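Long-range contacts in fiber KNOB domain (Avirulent turkey hemorrhagic enteritis virus, PDB 4D63), which forms the trimeric head of the viral fibre and binds sialic acid, probably serving in attachment to host cells: residues A[149-154]-A[180-185]; A[64-69]-A[79-84]; A[111-116]-A[159-164]. All coordinates share one frame; numbering follows the deposited sequence.

From the N terminus, contact 2 comes first: it pairs strand 64-71 with strand 75-80 in a beta hairpin and runs on into the loop after it. It closes the shortest loop of the three and is complete before either of the others begins. Contact 3 opens next at 111-116, and contact 1 opens at 149-154 before contact 3 closes at 159-164; contact 1 then closes at 180-185, so these two cross. Strand 157-163 pairs with 113-120 in contact 3 and with 142-154 on its other side, while strand 181-185 of contact 1 pairs with 75-80 of contact 2. Contact 1 packs together strands far apart in the sheet order, and Phe80 reaches Met160 between contacts 2 and 3.

Contact 1 of 3, residues A[149-154]-A[180-185]; sequences VRLTVK and MLFTCL. With SIA (N-acetyl-alpha-neuraminic acid), chain B.
Phe182 lays the far end of its ring against segment 149-154, where CZ lies 4.0 Å from CG1 of Val149, the side chains crossing at about a right angle. The carbonyl oxygen of Val149 comes to the ring edge, in its plane, 3.6 Å from CE2, while Leu151 sits over one face with CG 4.4 Å from CZ. A flat ring suits this place because it accepts both. With CG beside its own backbone N (chi1 -60°), Phe182 sends the ring toward that segment. Met180 adds its flexible thioether, SD lying 4.2 Å from Val149 CG1. No hydrogen bond joins the short strand segments, which pass 9.2 Å apart at 47°, consistent with layers packed face to face, as in a beta sandwich.

Strand 142-154 then reaches the sialic acid. Lys154 NZ donates to SIA O8 over 2.8 Å and also to Met87 O of the second subunit, and Val153 O receives a weak bond from N5. Glu125, itself hydrogen-bonded to the sugar, accepts from Thr152 OG1 and Val153 N and forms a salt bridge with Arg150, whose NE donates to Ser126 O. Apolar packing thus passes into polar contacts at the strand's C-terminal end, where the sugar binds.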
loop_
_atom_site.group_PDB
_atom_site.type_symbol
_atom_site.label_atom_id
_atom_site.label_comp_id
_atom_site.label_asym_id
_atom_site.label_seq_id
_atom_site.Cartn_x
_atom_site.Cartn_y
_atom_site.Cartn_z
ATOM N N VAL A 149 6.557 -6.116 0.443
ATOM C CA VAL A 149 6.482 -7.521 0.062
ATOM C C VAL A 149 6.060 -7.702 -1.400
ATOM O O VAL A 149 5.189 -6.998 -1.904
ATOM C CB VAL A 149 5.504 -8.263 0.976
ATOM C CG1 VAL A 149 5.495 -9.756 0.661
ATOM C CG2 VAL A 149 5.881 -8.031 2.435
ATOM N N ARG A 150 6.666 -8.674 -2.052
ATOM C CA ARG A 150 6.319 -9.061 -3.411
ATOM C C ARG A 150 6.330 -10.570 -3.551
ATOM O O ARG A 150 7.087 -11.276 -2.847
ATOM C CB ARG A 150 7.413 -8.619 -4.374
ATOM C CG ARG A 150 7.356 -7.222 -4.872
ATOM C CD ARG A 150 8.254 -7.145 -6.092
ATOM N NE ARG A 150 7.584 -7.757 -7.232
ATOM C CZ ARG A 150 8.174 -8.471 -8.188
ATOM N NH1 ARG A 150 9.474 -8.680 -8.186
ATOM N NH2 ARG A 150 7.438 -8.993 -9.163
ATOM N N LEU A 151 5.611 -11.057 -4.555
ATOM C CA LEU A 151 5.795 -12.434 -4.992
ATOM C C LEU A 151 6.494 -12.359 -6.326
ATOM O O LEU A 151 6.168 -11.497 -7.166
ATOM C CB LEU A 151 4.449 -13.131 -5.152
ATOM C CG LEU A 151 3.504 -13.187 -3.954
ATOM C CD1 LEU A 151 2.164 -13.799 -4.374
ATOM C CD2 LEU A 151 4.077 -13.993 -2.792
ATOM N N THR A 152 7.498 -13.198 -6.485
ATOM C CA THR A 152 8.278 -13.289 -7.718
ATOM C C THR A 152 8.475 -14.798 -8.016
ATOM O O THR A 152 8.203 -15.662 -7.165
ATOM C CB THR A 152 9.598 -12.527 -7.597
ATOM O OG1 THR A 152 10.176 -12.326 -8.884
ATOM C CG2 THR A 152 10.636 -13.253 -6.725
ATOM N N VAL A 153 8.895 -15.101 -9.230
ATOM C CA VAL A 153 9.136 -16.479 -9.661
ATOM C C VAL A 153 10.616 -16.643 -10.083
ATOM O O VAL A 153 11.173 -15.818 -10.822
ATOM C CB VAL A 153 8.196 -16.851 -10.814
ATOM C CG1 VAL A 153 8.469 -18.279 -11.298
ATOM C CG2 VAL A 153 6.742 -16.694 -10.371
ATOM N N LYS A 154 11.254 -17.695 -9.578
ATOM C CA LYS A 154 12.633 -18.015 -9.970
ATOM C C LYS A 154 12.837 -19.542 -10.138
ATOM O O LYS A 154 12.498 -20.325 -9.249
ATOM C CB LYS A 154 13.624 -17.477 -8.947
ATOM C CG LYS A 154 15.096 -17.708 -9.287
ATOM C CD LYS A 154 15.473 -17.168 -10.652
ATOM C CE LYS A 154 16.966 -17.294 -10.857
ATOM N NZ LYS A 154 17.472 -16.386 -11.917
ATOM N N MET A 180 -2.627 -9.090 3.835
ATOM C CA MET A 180 -1.998 -8.902 2.534
ATOM C C MET A 180 -2.931 -9.316 1.421
ATOM O O MET A 180 -3.398 -10.438 1.400
ATOM C CB MET A 180 -0.739 -9.769 2.408
ATOM C CG MET A 180 0.381 -9.325 3.360
ATOM S SD MET A 180 1.983 -10.067 2.990
ATOM C CE MET A 180 1.552 -11.802 3.115
ATOM N N LEU A 181 -3.130 -8.430 0.460
ATOM C CA LEU A 181 -3.787 -8.796 -0.790
ATOM C C LEU A 181 -3.005 -8.194 -1.966
ATOM O O LEU A 181 -2.657 -7.024 -1.955
ATOM C CB LEU A 181 -5.249 -8.318 -0.802
ATOM C CG LEU A 181 -6.007 -8.520 -2.130
ATOM C CD1 LEU A 181 -7.479 -8.767 -1.822
ATOM C CD2 LEU A 181 -5.832 -7.327 -3.077
ATOM N N PHE A 182 -2.726 -9.027 -2.961
ATOM C CA PHE A 182 -2.017 -8.623 -4.133
ATOM C C PHE A 182 -2.971 -8.635 -5.298
ATOM O O PHE A 182 -3.630 -9.655 -5.545
ATOM C CB PHE A 182 -0.869 -9.610 -4.438
ATOM C CG PHE A 182 0.156 -9.731 -3.336
ATOM C CD1 PHE A 182 -0.054 -10.568 -2.262
ATOM C CD2 PHE A 182 1.340 -8.992 -3.383
ATOM C CE1 PHE A 182 0.900 -10.671 -1.266
ATOM C CE2 PHE A 182 2.273 -9.101 -2.399
ATOM C CZ PHE A 182 2.051 -9.931 -1.335
ATOM N N THR A 183 -3.013 -7.535 -6.032
ATOM C CA THR A 183 -3.625 -7.506 -7.354
ATOM C C THR A 183 -2.490 -7.669 -8.396
ATOM O O THR A 183 -1.552 -6.885 -8.402
ATOM C CB THR A 183 -4.381 -6.202 -7.610
ATOM O OG1 THR A 183 -5.442 -6.048 -6.645
ATOM C CG2 THR A 183 -4.947 -6.203 -9.059
ATOM N N CYS A 184 -2.572 -8.703 -9.244
ATOM C CA CYS A 184 -1.508 -9.052 -10.176
ATOM C C CYS A 184 -1.991 -9.046 -11.632
ATOM O O CYS A 184 -3.131 -9.438 -11.910
ATOM C CB CYS A 184 -0.992 -10.430 -9.842
ATOM S SG CYS A 184 -0.575 -10.628 -8.114
ATOM N N LEU A 185 -1.126 -8.604 -12.541
ATOM C CA LEU A 185 -1.357 -8.738 -13.981
ATOM C C LEU A 185 -0.625 -9.954 -14.529
ATOM O O LEU A 185 0.582 -10.103 -14.339
ATOM C CB LEU A 185 -0.895 -7.503 -14.750
ATOM C CG LEU A 185 -1.775 -6.270 -14.557
ATOM C CD1 LEU A 185 -1.377 -5.197 -15.555
ATOM C CD2 LEU A 185 -3.246 -6.614 -14.711
HETATM C C1 SIA B . 12.792 -18.012 -14.163
HETATM C C2 SIA B . 12.511 -16.964 -15.234
HETATM C C3 SIA B . 11.060 -16.448 -15.151
HETATM C C4 SIA B . 10.850 -15.451 -14.004
HETATM C C5 SIA B . 11.855 -14.320 -14.166
HETATM C C6 SIA B . 13.269 -14.920 -14.096
HETATM C C7 SIA B . 14.395 -13.902 -14.279
HETATM C C8 SIA B . 15.764 -14.555 -14.555
HETATM C C9 SIA B . 16.356 -14.151 -15.910
HETATM C C10 SIA B . 11.372 -12.008 -13.498
HETATM C C11 SIA B . 10.937 -11.051 -12.410
HETATM N N5 SIA B . 11.559 -13.290 -13.178
HETATM O O1A SIA B . 11.816 -18.537 -13.576
HETATM O O1B SIA B . 13.979 -18.341 -13.912
HETATM O O2 SIA B . 12.783 -17.548 -16.530
HETATM O O4 SIA B . 9.514 -14.897 -13.975
HETATM O O6 SIA B . 13.411 -15.854 -15.167
HETATM O O7 SIA B . 14.024 -13.038 -15.369
HETATM O O8 SIA B . 16.731 -14.214 -13.556
HETATM O O9 SIA B . 17.407 -15.060 -16.266
HETATM O O10 SIA B . 11.532 -11.611 -14.629
#

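Contact 2 of 3, residues A[64-69]-A[79-84]; sequences VLRYKF and QFIDNI
Phe80 and Leu65 make the close-packed side of this hairpin, where Leu65 CB meets the edge of the Phe80 ring at CE2, 4.1 Å away. Tyr67, the non-hydrogen-bonded partner of Phe80, sends its ring away to meet Phe57. Lys68 and Gln79 form the neighbouring hydrogen-bonded pair, with both N-O distances 2.9 Å (Lys68 N to Gln79 O, Gln79 N to Lys68 O).

Past Phe80 the strand gives way to a loop, though Ile81 N still donates almost straight to Arg66 O, and the contact becomes polar and hydrated on the side where Arg66 is exposed. Asp82 meets Arg66 at two places: OD2 takes the backbone N of Arg66 at 2.8 Å from above the carboxylate plane, and OD1 forms a salt bridge with NH1, modelled so short that its detail is doubtful. A bend at chi3 (44°) folds the guanidinium back to the acid, their planes 42° apart, while Ile81 CD1 packs over one guanidinium face, 3.5 Å from NH2. One water links Val64 O to Asp82 OD1; another bridges Arg66 O and Asp82 N. A short acid suits this turn because its carboxylate can take over the strand's backbone pairing, and the arginine charge probably favours its ionised form.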
loop_
_atom_site.group_PDB
_atom_site.type_symbol
_atom_site.label_atom_id
_atom_site.label_comp_id
_atom_site.label_asym_id
_atom_site.label_seq_id
_atom_site.Cartn_x
_atom_site.Cartn_y
_atom_site.Cartn_z
ATOM N N VAL A 64 2.437 -23.733 6.381
ATOM C CA VAL A 64 1.428 -23.579 5.345
ATOM C C VAL A 64 0.927 -22.132 5.412
ATOM O O VAL A 64 0.489 -21.675 6.480
ATOM C CB VAL A 64 0.250 -24.548 5.616
ATOM C CG1 VAL A 64 -0.895 -24.346 4.636
ATOM C CG2 VAL A 64 0.746 -25.995 5.592
ATOM N N LEU A 65 0.986 -21.438 4.268
ATOM C CA LEU A 65 0.419 -20.098 4.132
ATOM C C LEU A 65 -0.788 -20.189 3.246
ATOM O O LEU A 65 -0.676 -20.353 2.022
ATOM C CB LEU A 65 1.420 -19.103 3.526
ATOM C CG LEU A 65 2.809 -19.080 4.139
ATOM C CD1 LEU A 65 3.656 -18.069 3.390
ATOM C CD2 LEU A 65 2.791 -18.776 5.636
ATOM N N ARG A 66 -1.950 -20.041 3.858
ATOM C CA ARG A 66 -3.176 -20.183 3.143
ATOM C C ARG A 66 -3.631 -18.853 2.538
ATOM O O ARG A 66 -3.418 -17.776 3.109
ATOM C CB ARG A 66 -4.239 -20.784 4.074
ATOM C CG ARG A 66 -3.934 -22.244 4.401
ATOM C CD ARG A 66 -4.693 -22.744 5.610
ATOM N NE ARG A 66 -6.104 -22.332 5.610
ATOM C CZ ARG A 66 -6.656 -21.379 6.381
ATOM N NH1 ARG A 66 -5.937 -20.673 7.260
ATOM N NH2 ARG A 66 -7.964 -21.127 6.271
ATOM N N TYR A 67 -4.269 -18.965 1.378
ATOM C CA TYR A 67 -4.839 -17.829 0.701
ATOM C C TYR A 67 -6.116 -18.191 -0.051
ATOM O O TYR A 67 -6.360 -19.357 -0.313
ATOM C CB TYR A 67 -3.803 -17.275 -0.273
ATOM C CG TYR A 67 -3.367 -18.214 -1.357
ATOM C CD1 TYR A 67 -4.169 -18.426 -2.495
ATOM C CD2 TYR A 67 -2.156 -18.872 -1.281
ATOM C CE1 TYR A 67 -3.764 -19.282 -3.509
ATOM C CE2 TYR A 67 -1.746 -19.721 -2.297
ATOM C CZ TYR A 67 -2.557 -19.923 -3.403
ATOM O OH TYR A 67 -2.143 -20.744 -4.425
ATOM N N LYS A 68 -6.903 -17.177 -0.389
ATOM C CA LYS A 68 -8.007 -17.282 -1.360
ATOM C C LYS A 68 -7.652 -16.413 -2.549
ATOM O O LYS A 68 -7.052 -15.355 -2.366
ATOM C CB LYS A 68 -9.295 -16.715 -0.790
ATOM C CG LYS A 68 -9.994 -17.546 0.258
ATOM C CD LYS A 68 -11.174 -16.747 0.830
ATOM C CE LYS A 68 -12.216 -17.636 1.501
ATOM N NZ LYS A 68 -11.647 -18.635 2.446
ATOM N N PHE A 69 -8.079 -16.806 -3.750
ATOM C CA PHE A 69 -7.872 -16.000 -4.948
ATOM C C PHE A 69 -9.047 -15.995 -5.931
ATOM O O PHE A 69 -9.972 -16.815 -5.850
ATOM C CB PHE A 69 -6.609 -16.443 -5.707
ATOM C CG PHE A 69 -6.750 -17.760 -6.429
ATOM C CD1 PHE A 69 -6.550 -18.965 -5.757
ATOM C CD2 PHE A 69 -7.082 -17.801 -7.781
ATOM C CE1 PHE A 69 -6.686 -20.181 -6.412
ATOM C CE2 PHE A 69 -7.231 -19.018 -8.438
ATOM C CZ PHE A 69 -7.027 -20.211 -7.751
ATOM N N GLN A 79 -5.410 -13.022 -1.743
ATOM C CA GLN A 79 -5.338 -12.601 -0.375
ATOM C C GLN A 79 -4.850 -13.714 0.526
ATOM O O GLN A 79 -5.401 -14.804 0.489
ATOM C CB GLN A 79 -6.705 -12.143 0.117
ATOM C CG GLN A 79 -6.649 -11.407 1.447
ATOM C CD GLN A 79 -8.015 -11.013 1.968
ATOM O OE1 GLN A 79 -8.810 -10.426 1.273
ATOM N NE2 GLN A 79 -8.265 -11.304 3.216
ATOM N N PHE A 80 -3.854 -13.412 1.374
ATOM C CA PHE A 80 -3.439 -14.327 2.437
ATOM C C PHE A 80 -4.424 -14.236 3.580
ATOM O O PHE A 80 -4.763 -13.137 4.017
ATOM C CB PHE A 80 -2.014 -14.028 2.893
ATOM C CG PHE A 80 -0.979 -14.389 1.873
ATOM C CD1 PHE A 80 -0.832 -13.625 0.705
ATOM C CD2 PHE A 80 -0.154 -15.482 2.057
ATOM C CE1 PHE A 80 0.117 -13.950 -0.257
ATOM C CE2 PHE A 80 0.777 -15.831 1.082
ATOM C CZ PHE A 80 0.921 -15.062 -0.062
ATOM N N ILE A 81 -4.877 -15.398 4.069
ATOM C CA ILE A 81 -6.003 -15.473 5.003
ATOM C C ILE A 81 -5.707 -16.023 6.410
ATOM O O ILE A 81 -6.618 -16.065 7.240
ATOM C CB ILE A 81 -7.219 -16.259 4.411
ATOM C CG1 ILE A 81 -6.869 -17.752 4.234
ATOM C CG2 ILE A 81 -7.694 -15.614 3.107
ATOM C CD1 ILE A 81 -8.022 -18.631 3.812
ATOM N N ASP A 82 -4.475 -16.434 6.697
ATOM C CA ASP A 82 -4.134 -16.916 8.047
ATOM C C ASP A 82 -4.215 -15.859 9.164
ATOM O O ASP A 82 -4.411 -16.215 10.324
ATOM C CB ASP A 82 -2.731 -17.530 8.052
ATOM C CG ASP A 82 -2.670 -18.845 7.276
ATOM O OD1 ASP A 82 -3.633 -19.631 7.411
ATOM O OD2 ASP A 82 -1.680 -19.079 6.527
ATOM N N ASN A 83 -4.060 -14.577 8.834
ATOM C CA ASN A 83 -3.916 -13.560 9.878
ATOM C C ASN A 83 -4.915 -12.422 9.715
ATOM O O ASN A 83 -4.572 -11.254 9.900
ATOM C CB ASN A 83 -2.493 -12.989 9.884
ATOM C CG ASN A 83 -2.202 -12.152 8.643
ATOM O OD1 ASN A 83 -2.752 -12.415 7.567
ATOM N ND2 ASN A 83 -1.359 -11.129 8.788
ATOM N N ILE A 84 -6.164 -12.757 9.419
ATOM C CA ILE A 84 -7.196 -11.735 9.411
ATOM C C ILE A 84 -7.468 -11.277 10.866
ATOM O O ILE A 84 -7.880 -12.063 11.708
ATOM C CB ILE A 84 -8.463 -12.196 8.636
ATOM C CG1 ILE A 84 -8.075 -12.565 7.194
ATOM C CG2 ILE A 84 -9.516 -11.086 8.623
ATOM C CD1 ILE A 84 -9.169 -13.274 6.447
HETATM O O HOH W 1 -2.030 -22.048 7.688
HETATM O O HOH W 2 -2.120 -16.695 5.105
#

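Contact 3 of 3, residues A[111-116]-A[159-164]; sequences NNTYIV and HMIIQC
Tyr114 and Ile162 are paired twice through their backbones, Tyr114 N to Ile162 O at 2.8 Å and Ile162 N to Tyr114 O at 2.9 Å. Val116 and Met160 repeat the pattern, their CB atoms 4.0 Å apart. On this face the Tyr114 ring has Ile162 O in plane at its edge, and CE1 comes 3.8 Å from Cys164 SG, an oblique sulfur-aromatic contact. Further along, Ile162 CD1 meets Val116 CG2 at 4.1 Å. On the other face Ile115 and Ile161 lie side by side, pointing the same way, and Ile115 CG2 approaches His159 CD2 at 3.8 Å.

These are neighbouring strands of the antiparallel sheet in the fibre head, and residues branched at CB suit such extended backbone. At the end of the pairing Cys164 N donates to Asn112 O, whose residue has left-handed backbone angles (46/47) that asparagine adopts readily. Thr113 OG1, beside its backbone N (chi1 -61°), donates a hydrogen bond back to Asn111 O from above the carbonyl plane.

Farther out, Phe105 meets the Tyr114 ring, and Leu133 packs on both Ile162 and Cys164. The imidazole of His159 is held by ND1 bonded to Asn157 O. Tyr93 and Thr91 of the second subunit pack against the face with Thr113, Ile115 and Ile161.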
loop_
_atom_site.group_PDB
_atom_site.type_symbol
_atom_site.label_atom_id
_atom_site.label_comp_id
_atom_site.label_asym_id
_atom_site.label_seq_id
_atom_site.Cartn_x
_atom_site.Cartn_y
_atom_site.Cartn_z
ATOM N N ASN A 111 21.313 -6.785 2.143
ATOM C CA ASN A 111 20.505 -5.549 2.041
ATOM C C ASN A 111 19.081 -5.613 2.662
ATOM O O ASN A 111 18.110 -5.112 2.080
ATOM C CB ASN A 111 20.423 -5.082 0.564
ATOM C CG ASN A 111 21.748 -4.531 0.047
ATOM O OD1 ASN A 111 22.544 -5.252 -0.570
ATOM N ND2 ASN A 111 21.998 -3.250 0.309
ATOM N N ASN A 112 18.963 -6.215 3.841
ATOM C CA ASN A 112 17.673 -6.366 4.507
ATOM C C ASN A 112 16.568 -6.871 3.553
ATOM O O ASN A 112 15.445 -6.340 3.491
ATOM C CB ASN A 112 17.296 -5.049 5.207
ATOM C CG ASN A 112 18.168 -4.777 6.438
ATOM O OD1 ASN A 112 19.041 -3.907 6.399
ATOM N ND2 ASN A 112 17.935 -5.537 7.537
ATOM N N THR A 113 16.933 -7.903 2.799
ATOM C CA THR A 113 16.050 -8.580 1.880
ATOM C C THR A 113 15.978 -10.034 2.304
ATOM O O THR A 113 17.000 -10.725 2.305
ATOM C CB THR A 113 16.559 -8.410 0.447
ATOM O OG1 THR A 113 16.570 -7.018 0.167
ATOM C CG2 THR A 113 15.662 -9.125 -0.574
ATOM N N TYR A 114 14.781 -10.457 2.737
ATOM C CA TYR A 114 14.556 -11.817 3.213
ATOM C C TYR A 114 13.699 -12.560 2.198
ATOM O O TYR A 114 12.574 -12.171 1.892
ATOM C CB TYR A 114 13.934 -11.796 4.625
ATOM C CG TYR A 114 14.848 -11.049 5.589
ATOM C CD1 TYR A 114 14.849 -9.656 5.633
ATOM C CD2 TYR A 114 15.763 -11.729 6.394
ATOM C CE1 TYR A 114 15.698 -8.964 6.479
ATOM C CE2 TYR A 114 16.623 -11.036 7.241
ATOM C CZ TYR A 114 16.598 -9.654 7.267
ATOM O OH TYR A 114 17.458 -8.946 8.099
ATOM N N ILE A 115 14.264 -13.632 1.668
ATOM C CA ILE A 115 13.668 -14.391 0.598
ATOM C C ILE A 115 13.153 -15.712 1.131
ATOM O O ILE A 115 13.918 -16.515 1.691
ATOM C CB ILE A 115 14.695 -14.652 -0.523
ATOM C CG1 ILE A 115 15.277 -13.318 -1.017
ATOM C CG2 ILE A 115 14.046 -15.440 -1.650
ATOM C CD1 ILE A 115 16.223 -13.432 -2.199
ATOM N N VAL A 116 11.854 -15.921 0.927
ATOM C CA VAL A 116 11.133 -17.075 1.417
ATOM C C VAL A 116 10.752 -17.967 0.233
ATOM O O VAL A 116 9.753 -17.700 -0.417
ATOM C CB VAL A 116 9.844 -16.644 2.161
ATOM C CG1 VAL A 116 9.079 -17.867 2.674
ATOM C CG2 VAL A 116 10.176 -15.705 3.319
ATOM N N HIS A 159 8.610 -17.275 -4.865
ATOM C CA HIS A 159 9.289 -16.787 -3.709
ATOM C C HIS A 159 8.613 -15.514 -3.228
ATOM O O HIS A 159 8.240 -14.679 -4.034
ATOM C CB HIS A 159 10.708 -16.438 -4.076
ATOM C CG HIS A 159 11.546 -17.610 -4.472
ATOM N ND1 HIS A 159 11.379 -18.281 -5.660
ATOM C CD2 HIS A 159 12.612 -18.179 -3.869
ATOM C CE1 HIS A 159 12.285 -19.234 -5.759
ATOM N NE2 HIS A 159 13.044 -19.195 -4.682
ATOM N N MET A 160 8.532 -15.361 -1.911
ATOM C CA MET A 160 8.080 -14.121 -1.272
ATOM C C MET A 160 9.297 -13.295 -0.898
ATOM O O MET A 160 10.194 -13.774 -0.233
ATOM C CB MET A 160 7.258 -14.415 -0.006
ATOM C CG MET A 160 6.654 -13.172 0.619
ATOM S SD MET A 160 5.674 -13.592 2.056
ATOM C CE MET A 160 4.279 -14.324 1.218
ATOM N N ILE A 161 9.320 -12.056 -1.363
ATOM C CA ILE A 161 10.420 -11.137 -1.111
ATOM C C ILE A 161 9.948 -10.167 -0.034
ATOM O O ILE A 161 8.940 -9.470 -0.201
ATOM C CB ILE A 161 10.806 -10.340 -2.371
ATOM C CG1 ILE A 161 10.978 -11.271 -3.592
ATOM C CG2 ILE A 161 12.068 -9.519 -2.094
ATOM C CD1 ILE A 161 12.141 -12.237 -3.472
ATOM N N ILE A 162 10.662 -10.128 1.073
ATOM C CA ILE A 162 10.320 -9.232 2.169
ATOM C C ILE A 162 11.489 -8.295 2.445
ATOM O O ILE A 162 12.544 -8.737 2.873
ATOM C CB ILE A 162 10.032 -10.015 3.471
ATOM C CG1 ILE A 162 8.893 -11.019 3.270
ATOM C CG2 ILE A 162 9.741 -9.060 4.631
ATOM C CD1 ILE A 162 8.770 -11.995 4.407
ATOM N N GLN A 163 11.281 -7.001 2.267
ATOM C CA GLN A 163 12.310 -6.038 2.526
ATOM C C GLN A 163 11.911 -5.174 3.659
ATOM O O GLN A 163 10.741 -4.715 3.762
ATOM C CB GLN A 163 12.558 -5.222 1.300
ATOM C CG GLN A 163 12.957 -6.114 0.155
ATOM C CD GLN A 163 13.184 -5.377 -1.125
ATOM O OE1 GLN A 163 12.243 -4.908 -1.771
ATOM N NE2 GLN A 163 14.440 -5.299 -1.531
ATOM N N CYS A 164 12.870 -4.979 4.555
ATOM C CA CYS A 164 12.681 -4.051 5.666
ATOM C C CYS A 164 13.930 -3.193 5.946
ATOM O O CYS A 164 14.801 -3.098 5.105
ATOM C CB CYS A 164 12.253 -4.825 6.882
ATOM S SG CYS A 164 13.423 -6.071 7.367
#